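Local structure of ribonuclease T2 (Homo sapiens, 3T0O) at residues 23-28 with 76-81; 132-137 with 222-227. The protein cleaves single-stranded RNA, preferentially between purine and uridine residues, and so supplies microbial RNA fragments that the innate immune receptor TLR8 senses. All coordinates share one frame; numbering follows the deposited sequence.

Contact 1: 23-28 with 76-81; sequences VCEKIQ and VIHSFP
Cys-24 and Val-76 bring the two loops closest together, their CA atoms 5.1 Å apart, just where the chain leaves helix 20-23, and from there the backbones run on to the meeting of Gln-28 with Ser-79. At the Cys-24 end CA of Cys-24 offers a C-H to O of Val-76 at 3.2 Å. Beside it CG2 of Val-23 meets CG2 of Val-76 at 3.8 Å, while SG of Cys-24, tied by a disulfide to Cys-31 that braces 23-28, lies against CB of Val-76. Next, the CB and CG of Glu-25 pass over O of Ile-77, each 3.4 Å from it, and the carboxylate goes on to a salt bridge with Arg-212. A water bridges the two loops: it accepts from N of Glu-25 at 2.9 Å and donates to the backbone O of Ile-77 and the hydroxyl OG of Ser-79. At the Gln-28 end, the extended side chain (chi2 -176°) carries NE2 of Gln-28 to O of Ser-79 at 2.9 Å, a bent bond that arrives from above the carbonyl plane, with a weak one to O of His-78. Asn-29 also donates to O of Ser-79, which is thus gripped twice. Apolar side chains therefore meet at the Val-23/Val-76 end, a glutamine hydrogen bond and a water bridge join the loops beyond it, and Ile-77 of 76-81 touches His-41, a predicted catalytic residue.

Contact 2: 132-137 with 222-227; sequences IKPSIN and VFYPPP
Ile-132 meets Tyr-224 from two directions: its CG2 packs on CE2 of the ring at 4.0 Å, the side chains crossing at about a right angle, and its O lies at the ring edge, in plane. A water donates to that O and also bonds OH of Tyr-224, a hydroxyl whose protein partner is Trp-38. The peptide carbon of Lys-133 then passes close by CE2 of the same ring. Pro-134 follows along the phenol, CG sitting over one face 4.0 Å from the ring centroid in a CH-pi contact displaced toward the rim; with CG of Tyr-224 trans to its own N (chi1 177°), the ring extends alongside the proline. CB of Pro-134 also reaches CA of Pro-226 at 3.7 Å. Ser-135 supplies the direct backbone bond, N to O of Tyr-224 at 2.9 Å and nearly straight at 162°. Its O faces the edge of the Phe-223 ring, 3.2 Å from CE1, and is hydrogen-bonded by a second water, which accepts from N of Tyr-224; O of Asn-137 shares this water and may compete for its protons. CD1 of Ile-136 ends against CG of Pro-226, and N of Asn-137 donates back to OG of Ser-135 at 3.0 Å. The arrangement combines an ST turn with a proline CH-pi contact, fastening the loop before strand 139-140 to the C-terminal tail beyond strand 221-222, its partner in a small antiparallel sheet.

Contacts 1 and 2 follow one another along the chain and do not touch, their centres 20 Å apart. Both are partly buried pairings of irregular loops, and each has a foothold beside helix 20-23: 23-28 continues directly from it, whereas Pro-225 and Pro-227 in the tail of contact 2 rest on Glu-21 and Thr-22. Their chemistry differs with position. Contact 1 borders the predicted active site and is bonded across by a glutamine amide and a water, while Cys-31 and Arg-212 hold 23-28 from outside it. Contact 2 lies away from the annotated sites and depends on prolines and aromatic rings, with Tyr-224 buried among Trp-19, Phe-144 and Ile-172. In both, a water bridges a backbone N-H of one segment and a backbone O of the other.

Contact 1: 23-28 with 76-81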
# COMPACT_ATOMS: atom_id res chain seq x y z
N VAL A 23 0.90 -10.99 1.38
CA VAL A 23 -0.52 -10.79 1.24
C VAL A 23 -1.21 -11.65 0.18
O VAL A 23 -2.46 -11.79 0.21
CB VAL A 23 -0.91 -9.31 1.12
CG1 VAL A 23 -0.44 -8.48 2.37
CG2 VAL A 23 -0.41 -8.69 -0.20
N CYS A 24 -0.44 -12.11 -0.78
CA CYS A 24 -1.01 -12.97 -1.82
C CYS A 24 -1.77 -14.12 -1.18
O CYS A 24 -1.32 -14.76 -0.21
CB CYS A 24 0.15 -13.53 -2.65
SG CYS A 24 0.66 -12.38 -3.94
N GLU A 25 -2.90 -14.45 -1.80
CA GLU A 25 -3.79 -15.50 -1.26
C GLU A 25 -3.92 -16.67 -2.15
O GLU A 25 -4.34 -17.74 -1.71
CB GLU A 25 -5.19 -14.89 -1.07
CG GLU A 25 -5.17 -13.86 0.03
CD GLU A 25 -6.57 -13.42 0.53
OE1 GLU A 25 -7.58 -13.93 0.02
OE2 GLU A 25 -6.59 -12.50 1.38
N LYS A 26 -3.63 -16.51 -3.43
CA LYS A 26 -3.79 -17.64 -4.34
C LYS A 26 -2.67 -17.54 -5.34
O LYS A 26 -2.21 -16.43 -5.65
CB LYS A 26 -5.08 -17.54 -5.12
CG LYS A 26 -6.32 -17.67 -4.37
CD LYS A 26 -7.32 -18.19 -5.38
CE LYS A 26 -8.59 -17.38 -5.38
NZ LYS A 26 -9.57 -18.08 -6.25
N ILE A 27 -2.23 -18.68 -5.85
CA ILE A 27 -1.09 -18.67 -6.78
C ILE A 27 -1.74 -18.54 -8.16
O ILE A 27 -2.02 -19.50 -8.85
CB ILE A 27 -0.21 -19.94 -6.69
CG1 ILE A 27 0.50 -19.95 -5.34
CG2 ILE A 27 0.86 -19.98 -7.90
CD1 ILE A 27 1.20 -21.23 -5.01
N GLN A 28 -2.04 -17.30 -8.48
CA GLN A 28 -2.68 -16.91 -9.72
C GLN A 28 -2.39 -15.47 -10.07
O GLN A 28 -2.22 -14.64 -9.22
CB GLN A 28 -4.17 -17.12 -9.64
CG GLN A 28 -4.84 -16.36 -8.57
CD GLN A 28 -6.27 -16.75 -8.60
OE1 GLN A 28 -6.57 -17.93 -8.87
NE2 GLN A 28 -7.15 -15.80 -8.46
N VAL A 76 -2.71 -8.08 -5.71
CA VAL A 76 -2.02 -9.15 -4.97
C VAL A 76 -2.76 -9.54 -3.73
O VAL A 76 -2.16 -10.20 -2.85
CB VAL A 76 -0.57 -8.73 -4.66
CG1 VAL A 76 0.20 -8.58 -5.99
CG2 VAL A 76 -0.51 -7.44 -3.81
N ILE A 77 -4.07 -9.28 -3.71
CA ILE A 77 -4.89 -9.79 -2.59
C ILE A 77 -5.81 -10.84 -3.16
O ILE A 77 -5.61 -12.02 -2.85
CB ILE A 77 -5.63 -8.65 -1.97
CG1 ILE A 77 -4.60 -7.72 -1.29
CG2 ILE A 77 -6.58 -9.23 -0.91
CD1 ILE A 77 -5.13 -6.45 -0.82
N HIS A 78 -6.78 -10.48 -4.00
CA HIS A 78 -7.58 -11.53 -4.60
C HIS A 78 -7.06 -12.06 -5.90
O HIS A 78 -7.46 -13.17 -6.34
CB HIS A 78 -8.96 -11.06 -4.93
CG HIS A 78 -9.76 -10.73 -3.71
ND1 HIS A 78 -9.95 -11.63 -2.68
CD2 HIS A 78 -10.35 -9.58 -3.34
CE1 HIS A 78 -10.64 -11.02 -1.71
NE2 HIS A 78 -10.91 -9.79 -2.10
N SER A 79 -6.19 -11.24 -6.50
CA SER A 79 -5.56 -11.65 -7.73
C SER A 79 -6.60 -12.06 -8.75
O SER A 79 -6.48 -13.12 -9.37
CB SER A 79 -4.51 -12.77 -7.51
OG SER A 79 -3.46 -12.24 -6.72
N PHE A 80 -7.63 -11.24 -8.94
CA PHE A 80 -8.63 -11.53 -9.95
C PHE A 80 -7.96 -11.29 -11.32
O PHE A 80 -7.02 -10.46 -11.45
CB PHE A 80 -9.77 -10.51 -9.78
CG PHE A 80 -10.61 -10.69 -8.53
CD1 PHE A 80 -11.17 -11.95 -8.22
CD2 PHE A 80 -10.88 -9.62 -7.72
CE1 PHE A 80 -11.96 -12.12 -7.09
CE2 PHE A 80 -11.76 -9.81 -6.59
CZ PHE A 80 -12.25 -11.03 -6.30
N PRO A 81 -8.43 -12.01 -12.30
CA PRO A 81 -7.86 -11.91 -13.65
C PRO A 81 -8.14 -10.53 -14.21
O PRO A 81 -7.29 -9.96 -14.90
CB PRO A 81 -8.53 -13.02 -14.43
CG PRO A 81 -9.63 -13.60 -13.57
CD PRO A 81 -9.37 -13.10 -12.12
O HOH W 1 -4.00 -13.70 -4.34

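Contact 2: 132-137 with 222-227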
# COMPACT_ATOMS: atom_id res chain seq x y z
N ILE A 132 17.64 -3.72 4.86
CA ILE A 132 16.48 -4.56 5.21
C ILE A 132 15.93 -5.20 3.98
O ILE A 132 15.25 -4.55 3.19
CB ILE A 132 15.41 -3.71 5.92
CG1 ILE A 132 16.08 -3.06 7.11
CG2 ILE A 132 14.24 -4.62 6.29
CD1 ILE A 132 15.12 -2.13 7.88
N LYS A 133 16.30 -6.45 3.76
CA LYS A 133 15.96 -7.20 2.59
C LYS A 133 15.19 -8.44 2.98
O LYS A 133 15.36 -8.96 4.08
CB LYS A 133 17.24 -7.55 1.83
CG LYS A 133 18.20 -8.49 2.57
CD LYS A 133 19.43 -8.70 1.69
CE LYS A 133 20.29 -9.82 2.33
NZ LYS A 133 21.10 -9.28 3.49
N PRO A 134 14.33 -8.95 2.07
CA PRO A 134 13.71 -10.23 2.40
C PRO A 134 14.75 -11.28 2.74
O PRO A 134 15.81 -11.36 2.11
CB PRO A 134 12.88 -10.58 1.15
CG PRO A 134 12.68 -9.17 0.53
CD PRO A 134 13.98 -8.43 0.74
N SER A 135 14.40 -12.07 3.77
CA SER A 135 15.38 -12.98 4.31
C SER A 135 14.74 -14.11 5.01
O SER A 135 13.61 -14.02 5.44
CB SER A 135 16.33 -12.23 5.23
OG SER A 135 17.34 -13.07 5.76
N ILE A 136 15.47 -15.24 5.05
CA ILE A 136 15.14 -16.35 5.90
C ILE A 136 15.29 -16.04 7.38
O ILE A 136 14.63 -16.66 8.26
CB ILE A 136 16.09 -17.56 5.53
CG1 ILE A 136 15.98 -17.84 4.04
CG2 ILE A 136 15.83 -18.76 6.39
CD1 ILE A 136 14.51 -18.19 3.62
N ASN A 137 16.22 -15.13 7.64
CA ASN A 137 16.49 -14.72 9.00
C ASN A 137 15.44 -13.70 9.40
O ASN A 137 15.17 -12.75 8.64
CB ASN A 137 17.86 -14.08 9.11
CG ASN A 137 18.33 -14.00 10.58
OD1 ASN A 137 18.35 -14.99 11.31
ND2 ASN A 137 18.67 -12.80 10.99
N VAL A 222 10.07 -10.75 13.35
CA VAL A 222 9.11 -10.71 12.26
C VAL A 222 9.79 -11.33 11.03
O VAL A 222 11.00 -11.13 10.78
CB VAL A 222 8.59 -9.22 12.02
CG1 VAL A 222 9.77 -8.29 11.73
CG2 VAL A 222 7.57 -9.17 10.81
N PHE A 223 9.00 -12.07 10.29
CA PHE A 223 9.51 -12.66 9.04
C PHE A 223 9.17 -11.73 7.90
O PHE A 223 8.02 -11.32 7.73
CB PHE A 223 8.82 -14.03 8.88
CG PHE A 223 9.26 -14.86 7.73
CD1 PHE A 223 10.58 -14.90 7.31
CD2 PHE A 223 8.32 -15.64 7.08
CE1 PHE A 223 10.99 -15.71 6.20
CE2 PHE A 223 8.73 -16.46 5.96
CZ PHE A 223 10.06 -16.48 5.57
N TYR A 224 10.15 -11.50 7.04
CA TYR A 224 9.98 -10.66 5.85
C TYR A 224 10.34 -11.63 4.69
O TYR A 224 11.54 -11.81 4.34
CB TYR A 224 10.99 -9.52 5.97
CG TYR A 224 11.05 -8.56 4.82
CD1 TYR A 224 9.95 -8.38 3.96
CD2 TYR A 224 12.15 -7.77 4.66
CE1 TYR A 224 9.99 -7.48 2.88
CE2 TYR A 224 12.23 -6.83 3.66
CZ TYR A 224 11.14 -6.70 2.75
OH TYR A 224 11.22 -5.73 1.79
N PRO A 225 9.35 -12.29 4.14
CA PRO A 225 9.60 -13.49 3.34
C PRO A 225 10.07 -13.20 1.95
O PRO A 225 9.51 -12.33 1.24
CB PRO A 225 8.20 -14.16 3.25
CG PRO A 225 7.22 -13.12 3.49
CD PRO A 225 7.92 -12.12 4.47
N PRO A 226 11.14 -13.87 1.52
CA PRO A 226 11.51 -13.82 0.08
C PRO A 226 10.38 -14.40 -0.79
O PRO A 226 9.76 -15.40 -0.42
CB PRO A 226 12.76 -14.70 0.01
CG PRO A 226 13.17 -14.95 1.37
CD PRO A 226 12.02 -14.71 2.32
N PRO A 227 10.06 -13.74 -1.92
CA PRO A 227 8.92 -14.21 -2.72
C PRO A 227 9.15 -15.62 -3.20
O PRO A 227 10.32 -16.08 -3.35
CB PRO A 227 8.89 -13.29 -3.94
CG PRO A 227 9.83 -12.20 -3.65
CD PRO A 227 10.63 -12.49 -2.43
O HOH W 2 13.53 -4.92 1.07
O HOH W 3 12.83 -12.24 7.33